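Glutaredoxin 2 (Salmonella enterica subsp. enterica serovar Typhimurium, PDB 3IR4) binds glutathione and, as a glutaredoxin with a glutathione S-transferase-like fold, probably catalyses glutathione-dependent thiol-disulfide exchange. Local coordinates at residues A[33-37]-A[115-121]; A[105-110]-A[136-140]; A[179-183]-A[208-212]. All coordinates share one frame; numbering follows the deposited sequence.

Contact 1. Residues A[33-37]-A[115-121]; sequences VLQND and EFSTPAA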
loop_
_atom_site.group_PDB
_atom_site.type_symbol
_atom_site.label_atom_id
_atom_site.label_comp_id
_atom_site.label_asym_id
_atom_site.label_seq_id
_atom_site.Cartn_x
_atom_site.Cartn_y
_atom_site.Cartn_z
ATOM N N VAL A 33 -1.001 -12.353 7.708
ATOM C CA VAL A 33 0.281 -11.905 7.218
ATOM C C VAL A 33 1.202 -13.103 7.094
ATOM O O VAL A 33 1.396 -13.841 8.063
ATOM C CB VAL A 33 0.914 -10.880 8.173
ATOM C CG1 VAL A 33 2.272 -10.466 7.598
ATOM C CG2 VAL A 33 0.038 -9.660 8.361
ATOM N N LEU A 34 1.717 -13.330 5.905
ATOM C CA LEU A 34 2.658 -14.394 5.641
ATOM C C LEU A 34 4.086 -13.941 5.856
ATOM O O LEU A 34 4.415 -12.790 5.625
ATOM C CB LEU A 34 2.497 -14.849 4.189
ATOM C CG LEU A 34 1.151 -15.461 3.828
ATOM C CD1 LEU A 34 1.086 -15.774 2.331
ATOM C CD2 LEU A 34 0.910 -16.710 4.683
ATOM N N GLN A 35 4.937 -14.856 6.298
ATOM C CA GLN A 35 6.369 -14.554 6.363
ATOM C C GLN A 35 6.894 -14.237 4.971
ATOM O O GLN A 35 6.526 -14.880 3.991
ATOM C CB GLN A 35 7.189 -15.695 6.967
ATOM C CG GLN A 35 6.862 -15.961 8.418
ATOM C CD GLN A 35 7.126 -14.732 9.276
ATOM O OE1 GLN A 35 6.191 -14.060 9.727
ATOM N NE2 GLN A 35 8.406 -14.393 9.431
ATOM N N ASN A 36 7.799 -13.252 4.892
ATOM C CA ASN A 36 8.257 -12.811 3.585
ATOM C C ASN A 36 9.026 -13.865 2.803
ATOM O O ASN A 36 9.059 -13.799 1.576
ATOM C CB ASN A 36 9.079 -11.540 3.715
ATOM C CG ASN A 36 9.222 -10.783 2.403
ATOM O OD1 ASN A 36 10.334 -10.671 1.870
ATOM N ND2 ASN A 36 8.114 -10.259 1.864
ATOM N N ASP A 37 9.621 -14.834 3.502
ATOM C CA ASP A 37 10.346 -15.931 2.861
ATOM C C ASP A 37 9.503 -17.188 2.644
ATOM O O ASP A 37 10.031 -18.200 2.214
ATOM C CB ASP A 37 11.628 -16.272 3.655
ATOM C CG ASP A 37 11.371 -16.742 5.089
ATOM O OD1 ASP A 37 12.313 -17.313 5.724
ATOM O OD2 ASP A 37 10.255 -16.538 5.607
ATOM N N GLU A 115 5.617 -9.646 8.543
ATOM C CA GLU A 115 6.229 -10.510 7.541
ATOM C C GLU A 115 7.729 -10.636 7.688
ATOM O O GLU A 115 8.341 -11.496 7.046
ATOM C CB GLU A 115 5.876 -10.081 6.113
ATOM C CG GLU A 115 6.312 -8.707 5.690
ATOM C CD GLU A 115 5.330 -7.586 5.988
ATOM O OE1 GLU A 115 4.420 -7.781 6.840
ATOM O OE2 GLU A 115 5.482 -6.504 5.377
ATOM N N PHE A 116 8.324 -9.759 8.491
ATOM C CA PHE A 116 9.775 -9.781 8.730
ATOM C C PHE A 116 10.071 -10.219 10.148
ATOM O O PHE A 116 11.140 -9.958 10.664
ATOM C CB PHE A 116 10.411 -8.412 8.510
ATOM C CG PHE A 116 10.127 -7.792 7.156
ATOM C CD1 PHE A 116 10.212 -8.535 5.988
ATOM C CD2 PHE A 116 9.855 -6.439 7.053
ATOM C CE1 PHE A 116 9.976 -7.963 4.741
ATOM C CE2 PHE A 116 9.594 -5.851 5.811
ATOM C CZ PHE A 116 9.687 -6.609 4.671
ATOM N N SER A 117 9.135 -10.879 10.810
ATOM C CA SER A 117 9.323 -11.181 12.233
ATOM C C SER A 117 10.474 -12.093 12.535
ATOM O O SER A 117 11.074 -11.987 13.574
ATOM C CB SER A 117 8.042 -11.677 12.868
ATOM O OG SER A 117 7.581 -12.839 12.268
ATOM N N THR A 118 10.793 -12.987 11.630
ATOM C CA THR A 118 11.933 -13.882 11.840
ATOM C C THR A 118 13.171 -13.252 11.194
ATOM O O THR A 118 13.087 -12.587 10.153
ATOM C CB THR A 118 11.731 -15.277 11.236
ATOM O OG1 THR A 118 11.608 -15.168 9.812
ATOM C CG2 THR A 118 10.510 -15.976 11.846
ATOM N N PRO A 119 14.353 -13.480 11.806
ATOM C CA PRO A 119 15.561 -13.044 11.144
ATOM C C PRO A 119 15.688 -13.555 9.703
ATOM O O PRO A 119 16.164 -12.838 8.839
ATOM C CB PRO A 119 16.660 -13.620 12.054
ATOM C CG PRO A 119 16.026 -13.623 13.427
ATOM C CD PRO A 119 14.600 -13.947 13.189
ATOM N N ALA A 120 15.298 -14.796 9.450
ATOM C CA ALA A 120 15.409 -15.351 8.103
ATOM C C ALA A 120 14.549 -14.577 7.104
ATOM O O ALA A 120 14.973 -14.326 5.986
ATOM C CB ALA A 120 15.049 -16.829 8.081
ATOM N N ALA A 121 13.324 -14.234 7.485
ATOM C CA ALA A 121 12.424 -13.497 6.603
ATOM C C ALA A 121 12.941 -12.112 6.294
ATOM O O ALA A 121 12.890 -11.656 5.163
ATOM C CB ALA A 121 11.045 -13.415 7.199
#
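Asn-36 meets Glu-115 through the one direct backbone hydrogen bond between residues 33-37 and 115-121. The amide N of Asn-36 gives its hydrogen to Glu-115 O over 2.8 Å, with an N-H...O angle of 157°, and it arrives in the carbonyl plane on a lone pair. This bond marks the tightly packed part. Glu-115 CB lies 3.1 Å from Leu-34 O, and Glu-115 CA brings its hydrogen toward the same oxygen. The first torsion of Asn-36 (chi1 -162°) turns CG away from the backbone N, and the side chain runs alongside that of Phe-116, both pointing the same way. Asn-36 CG comes to 3.7 Å from Phe-116 CE1 at the ring edge, the amide plane turned 73° from the ring. In Glu-115 the first torsion sets CG between the backbone N and the carbonyl carbon, over the centre of the Phe-116 ring, and a bend at chi2 then directs the carboxylate. This group is gripped from the N-terminal domain, OE1 by Asp-10 N and OE2 by His-11 ND1, while Val-33 CG1 rests 3.5 Å from Glu-115 OE1.

In this two-domain, glutathione S-transferase-like fold, the loop leaving strand 30-33 of the thioredoxin-like domain is thereby fastened to the turn that leads into helix 119-133 of the helical domain, and it packs on the first residues of that helix. Asn-36 also touches Tyr-124, one of the residues lining the glutathione pocket.

Toward solvent the fit relaxes. The bent chain of Gln-35 reaches Ser-117 and Thr-118; Ser-117 OG is bonded to Asp-114 O. Thr-118 is the N-cap of the helix, its OG1 accepting from Ala-121 N at 3.0 Å. Beyond it the carboxylate of Asp-37 meets two methyl groups, Asp-37 OD1 lying 3.6 Å from Ala-120 CB and OD2 equally far from Ala-121 CB.

Contact 2. Residues A[105-110]-A[136-140]; sequences LPRFAK and FDNHL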
loop_
_atom_site.group_PDB
_atom_site.type_symbol
_atom_site.label_atom_id
_atom_site.label_comp_id
_atom_site.label_asym_id
_atom_site.label_seq_id
_atom_site.Cartn_x
_atom_site.Cartn_y
_atom_site.Cartn_z
ATOM N N LEU A 105 12.184 1.015 0.783
ATOM C CA LEU A 105 12.698 -0.337 0.997
ATOM C C LEU A 105 13.680 -0.437 2.161
ATOM O O LEU A 105 13.567 -1.361 2.965
ATOM C CB LEU A 105 13.271 -0.925 -0.299
ATOM C CG LEU A 105 12.302 -1.027 -1.500
ATOM C CD1 LEU A 105 13.043 -1.581 -2.682
ATOM C CD2 LEU A 105 11.061 -1.849 -1.186
ATOM N N PRO A 106 14.633 0.512 2.284
ATOM C CA PRO A 106 15.545 0.386 3.402
ATOM C C PRO A 106 14.852 0.514 4.742
ATOM O O PRO A 106 15.310 -0.056 5.726
ATOM C CB PRO A 106 16.539 1.543 3.173
ATOM C CG PRO A 106 16.482 1.837 1.739
ATOM C CD PRO A 106 15.035 1.612 1.383
ATOM N N ARG A 107 13.790 1.320 4.790
ATOM C CA ARG A 107 13.026 1.507 6.000
ATOM C C ARG A 107 12.131 0.311 6.304
ATOM O O ARG A 107 12.045 -0.134 7.459
ATOM C CB ARG A 107 12.268 2.840 5.955
ATOM C CG ARG A 107 13.214 4.023 6.060
ATOM C CD ARG A 107 12.513 5.333 5.812
ATOM N NE ARG A 107 13.371 6.515 6.019
ATOM C CZ ARG A 107 14.347 6.876 5.196
ATOM N NH1 ARG A 107 14.550 6.237 4.058
ATOM N NH2 ARG A 107 15.134 7.896 5.514
ATOM N N PHE A 108 11.489 -0.253 5.285
ATOM C CA PHE A 108 10.740 -1.482 5.489
ATOM C C PHE A 108 11.642 -2.548 6.139
ATOM O O PHE A 108 11.243 -3.215 7.091
ATOM C CB PHE A 108 10.220 -2.061 4.153
ATOM C CG PHE A 108 9.154 -1.242 3.444
ATOM C CD1 PHE A 108 8.272 -0.398 4.092
ATOM C CD2 PHE A 108 8.968 -1.443 2.102
ATOM C CE1 PHE A 108 7.277 0.274 3.384
ATOM C CE2 PHE A 108 7.948 -0.778 1.399
ATOM C CZ PHE A 108 7.134 0.067 2.048
ATOM N N ALA A 109 12.853 -2.677 5.619
ATOM C CA ALA A 109 13.789 -3.705 6.062
ATOM C C ALA A 109 14.245 -3.545 7.511
ATOM O O ALA A 109 14.736 -4.493 8.099
ATOM C CB ALA A 109 14.989 -3.698 5.171
ATOM N N LYS A 110 14.107 -2.332 8.043
ATOM C CA LYS A 110 14.471 -2.003 9.406
ATOM C C LYS A 110 13.310 -1.939 10.369
ATOM O O LYS A 110 13.517 -1.678 11.540
ATOM C CB LYS A 110 15.186 -0.659 9.425
ATOM C CG LYS A 110 16.609 -0.713 8.897
ATOM C CD LYS A 110 17.175 0.689 8.627
ATOM C CE LYS A 110 18.669 0.830 8.841
ATOM N NZ LYS A 110 19.476 -0.070 7.993
ATOM N N PHE A 136 20.979 -0.379 0.289
ATOM C CA PHE A 136 20.155 0.269 1.286
ATOM C C PHE A 136 20.947 1.364 1.984
ATOM O O PHE A 136 20.406 2.443 2.252
ATOM C CB PHE A 136 19.641 -0.734 2.315
ATOM C CG PHE A 136 18.548 -1.645 1.830
ATOM C CD1 PHE A 136 17.881 -1.478 0.613
ATOM C CD2 PHE A 136 18.085 -2.621 2.693
ATOM C CE1 PHE A 136 16.840 -2.310 0.270
ATOM C CE2 PHE A 136 17.042 -3.444 2.328
ATOM C CZ PHE A 136 16.397 -3.255 1.144
ATOM N N ASP A 137 22.217 1.122 2.313
ATOM C CA ASP A 137 22.992 2.183 2.983
ATOM C C ASP A 137 23.221 3.390 2.107
ATOM O O ASP A 137 23.150 4.518 2.586
ATOM C CB ASP A 137 24.288 1.655 3.579
ATOM C CG ASP A 137 24.078 1.119 4.979
ATOM O OD1 ASP A 137 23.469 1.804 5.861
ATOM O OD2 ASP A 137 24.586 0.028 5.225
ATOM N N ASN A 138 23.496 3.177 0.824
ATOM C CA ASN A 138 23.623 4.286 -0.079
ATOM C C ASN A 138 22.328 5.113 -0.085
ATOM O O ASN A 138 22.332 6.327 0.026
ATOM C CB ASN A 138 23.961 3.768 -1.487
ATOM C CG ASN A 138 23.974 4.867 -2.522
ATOM O OD1 ASN A 138 22.931 5.408 -2.888
ATOM N ND2 ASN A 138 25.146 5.178 -3.030
ATOM N N HIS A 139 21.215 4.423 -0.229
ATOM C CA HIS A 139 19.936 5.121 -0.284
ATOM C C HIS A 139 19.647 5.867 1.003
ATOM O O HIS A 139 19.166 7.008 0.957
ATOM C CB HIS A 139 18.832 4.132 -0.609
ATOM C CG HIS A 139 19.002 3.476 -1.926
ATOM N ND1 HIS A 139 18.297 2.354 -2.290
ATOM C CD2 HIS A 139 19.874 3.723 -2.927
ATOM C CE1 HIS A 139 18.689 1.980 -3.500
ATOM N NE2 HIS A 139 19.672 2.771 -3.894
ATOM N N LEU A 140 19.909 5.237 2.158
ATOM C CA LEU A 140 19.687 5.912 3.431
ATOM C C LEU A 140 20.549 7.161 3.589
ATOM O O LEU A 140 20.108 8.164 4.138
ATOM C CB LEU A 140 19.919 4.930 4.581
ATOM C CG LEU A 140 18.797 3.917 4.825
ATOM C CD1 LEU A 140 19.294 2.845 5.785
ATOM C CD2 LEU A 140 17.538 4.578 5.328
HETATM O O HOH W 1 16.492 6.459 1.975
HETATM O O HOH W 2 21.893 1.407 8.047
#
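Pro-106 lies over one face of the Phe-136 ring, and Leu-140 extends the contact to Arg-107 and Lys-110. Pro-106 CA stands 3.9 Å from the Phe-136 ring centroid and only 10° off the normal, a CH-pi contact almost directly above the centre, while the carbonyl carbon of Leu-105 sits over the same face nearer the rim. Ala-109 CB approaches the ring obliquely, 3.5 Å from Phe-136 CE2. One turn further on, Leu-140 fits its branch point against the proline, with Leu-140 CG 3.7 Å from Pro-106 CB. Its two methyls then part. The Arg-107 chain, extended from CG to NE, carries its guanidinium out to Leu-140 CD2, which lies over one face, 3.6 Å from Arg-107 NH1; Leu-140 CD1 meets the end of Lys-110 tip to tip.

Water joins the polar ends that do not touch directly. One molecule accepts from Arg-107 NH1 in the guanidinium plane and donates weakly to His-139 O. Another accepts from Lys-110 NZ and donates to Asp-137 OD1, linking opposite charges 4.9 Å apart. Arg-107 is further held by Leu-103 O, Ser-143 OG and the C-terminal Ile-218 O. The contact thus joins the end of helix 101-108 to helix 136-141 in the helical domain, beside helix 119-133, which adds Phe-125 and Ser-133 against Leu-105, Ile-126 against Ala-109 and Lys-129 against Phe-136.

Contact 3. Residues A[179-183]-A[208-212]; sequences FPLLR and TQINL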
loop_
_atom_site.group_PDB
_atom_site.type_symbol
_atom_site.label_atom_id
_atom_site.label_comp_id
_atom_site.label_asym_id
_atom_site.label_seq_id
_atom_site.Cartn_x
_atom_site.Cartn_y
_atom_site.Cartn_z
ATOM N N PHE A 179 -3.558 6.130 -1.999
ATOM C CA PHE A 179 -3.485 5.940 -0.571
ATOM C C PHE A 179 -2.326 5.022 -0.111
ATOM O O PHE A 179 -1.630 5.385 0.825
ATOM C CB PHE A 179 -4.814 5.511 0.047
ATOM C CG PHE A 179 -4.696 5.221 1.514
ATOM C CD1 PHE A 179 -4.470 6.253 2.424
ATOM C CD2 PHE A 179 -4.707 3.924 1.969
ATOM C CE1 PHE A 179 -4.330 6.006 3.753
ATOM C CE2 PHE A 179 -4.560 3.662 3.331
ATOM C CZ PHE A 179 -4.354 4.704 4.219
ATOM N N PRO A 180 -2.102 3.876 -0.765
ATOM C CA PRO A 180 -1.018 3.008 -0.280
ATOM C C PRO A 180 0.341 3.699 -0.280
ATOM O O PRO A 180 1.162 3.456 0.625
ATOM C CB PRO A 180 -1.064 1.827 -1.233
ATOM C CG PRO A 180 -2.497 1.786 -1.723
ATOM C CD PRO A 180 -2.883 3.227 -1.837
ATOM N N LEU A 181 0.611 4.494 -1.309
ATOM C CA LEU A 181 1.859 5.235 -1.374
ATOM C C LEU A 181 1.976 6.214 -0.197
ATOM O O LEU A 181 2.994 6.273 0.492
ATOM C CB LEU A 181 1.943 5.962 -2.721
ATOM C CG LEU A 181 3.116 6.909 -2.877
ATOM C CD1 LEU A 181 4.452 6.188 -2.715
ATOM C CD2 LEU A 181 3.017 7.606 -4.228
ATOM N N LEU A 182 0.915 6.976 0.047
ATOM C CA LEU A 182 0.931 7.930 1.141
ATOM C C LEU A 182 1.053 7.217 2.486
ATOM O O LEU A 182 1.776 7.673 3.369
ATOM C CB LEU A 182 -0.285 8.855 1.111
ATOM C CG LEU A 182 -0.507 9.654 -0.172
ATOM C CD1 LEU A 182 -1.748 10.513 -0.038
ATOM C CD2 LEU A 182 0.715 10.510 -0.516
ATOM N N ARG A 183 0.290 6.142 2.664
ATOM C CA ARG A 183 0.333 5.369 3.901
ATOM C C ARG A 183 1.761 4.920 4.199
ATOM O O ARG A 183 2.285 5.095 5.298
ATOM C CB ARG A 183 -0.627 4.183 3.764
ATOM C CG ARG A 183 -0.821 3.302 4.993
ATOM C CD ARG A 183 0.048 2.083 5.038
ATOM N NE ARG A 183 -0.306 1.279 6.212
ATOM C CZ ARG A 183 0.062 0.017 6.408
ATOM N NH1 ARG A 183 0.846 -0.612 5.539
ATOM N NH2 ARG A 183 -0.357 -0.613 7.485
ATOM N N THR A 208 -10.655 3.562 5.651
ATOM C CA THR A 208 -10.228 2.246 5.155
ATOM C C THR A 208 -9.879 1.265 6.266
ATOM O O THR A 208 -9.701 0.096 5.990
ATOM C CB THR A 208 -9.020 2.324 4.211
ATOM O OG1 THR A 208 -7.877 2.786 4.942
ATOM C CG2 THR A 208 -9.297 3.148 2.956
ATOM N N GLN A 209 -9.804 1.712 7.529
ATOM C CA GLN A 209 -9.395 0.813 8.639
ATOM C C GLN A 209 -7.980 0.295 8.425
ATOM O O GLN A 209 -7.690 -0.874 8.710
ATOM C CB GLN A 209 -10.364 -0.363 8.836
ATOM C CG GLN A 209 -11.766 0.026 9.225
ATOM C CD GLN A 209 -11.929 0.477 10.662
ATOM O OE1 GLN A 209 -10.968 0.635 11.405
ATOM N NE2 GLN A 209 -13.163 0.697 11.056
ATOM N N ILE A 210 -7.113 1.139 7.891
ATOM C CA ILE A 210 -5.708 0.764 7.661
ATOM C C ILE A 210 -4.851 1.784 8.375
ATOM O O ILE A 210 -5.008 2.980 8.187
ATOM C CB ILE A 210 -5.375 0.709 6.155
ATOM C CG1 ILE A 210 -6.235 -0.326 5.436
ATOM C CG2 ILE A 210 -3.878 0.471 5.957
ATOM C CD1 ILE A 210 -6.254 -0.218 3.921
ATOM N N ASN A 211 -3.938 1.298 9.201
ATOM C CA ASN A 211 -3.092 2.163 10.007
ATOM C C ASN A 211 -2.048 2.911 9.246
ATOM O O ASN A 211 -1.471 2.413 8.302
ATOM C CB ASN A 211 -2.379 1.300 11.076
ATOM C CG ASN A 211 -1.307 0.334 10.485
ATOM O OD1 ASN A 211 -1.549 -0.411 9.503
ATOM N ND2 ASN A 211 -0.170 0.297 11.112
ATOM N N LEU A 212 -1.774 4.127 9.700
ATOM C CA LEU A 212 -0.590 4.848 9.250
ATOM C C LEU A 212 0.595 4.328 10.080
ATOM O O LEU A 212 0.422 3.680 11.117
ATOM C CB LEU A 212 -0.753 6.335 9.408
ATOM C CG LEU A 212 -1.912 6.922 8.608
ATOM C CD1 LEU A 212 -2.014 8.407 8.878
ATOM C CD2 LEU A 212 -1.777 6.658 7.128
#
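Arg-183 reaches from helix 173-185 to Asn-211 and Leu-212 in the chain that follows helix 195-208, a connection within the helical, GST-type domain. A Schellman motif ends helix 195-208, with Gln-209 in a positive-phi conformation, and from there the chain runs on past the arginine.

The nonpolar contacts gather around Phe-179 and Arg-183. Ile-210 CB lies 4.2 Å from Phe-179 CE2, at the ring edge, as the two side chains slide past each other in opposite directions. Arg-183 CB lies over a face of the same ring, toward the rim. Leu-212 returns toward the helix through CD2, which is 4.1 Å from Arg-183 CG. In the Arg-183 conformer described here, Ile-210 CG2 rests over one face of the guanidinium, 3.7 Å from Arg-183 NE, and the side chains of Ile-210 and Arg-183 cross at about a right angle. Thr-208 OG1 also approaches Phe-179, although its hydroxyl is bonded to Met-204 O. Helix 13-25 contributes Met-20, which touches both Phe-179 and Ile-210.

Polar contacts converge on the guanidinium, again in this conformer. The Asn-211 amide is turned 79° from the guanidinium plane. Arg-183 NH2 is also in a salt bridge with Asp-10 OD1, an additional tie to the thioredoxin-like domain. The Arg-183 chain leaves with CG opposite the backbone N (chi1 -175°) and bends at chi2, which brings Arg-183 NE within 2.6 Å of Asn-211 O, in a bond with an N-H...O angle of 166° that meets the carbonyl nearly end-on.

The three contacts differ in their relation to the ligand. Contact 1 joins the two domains beside bound glutathione, with the Asn-36 side chain about 4 Å from it, whereas contacts 2 and 3 are packing within the helical domain, the side chains of Leu-105 and Arg-183 lying about 8 and 10 Å away. Contacts 1 and 2, with centres 17 Å apart, touch where Phe-116 CE2 lies 3.4 Å from Phe-108 O; their segments alternate along the chain. Contact 3 follows both in sequence, its nearest atoms about 7 Å from either. Asp-10 links contacts 1 and 3, bonding Glu-115 through its backbone N and, in the conformer described here, Arg-183 through its carboxylate.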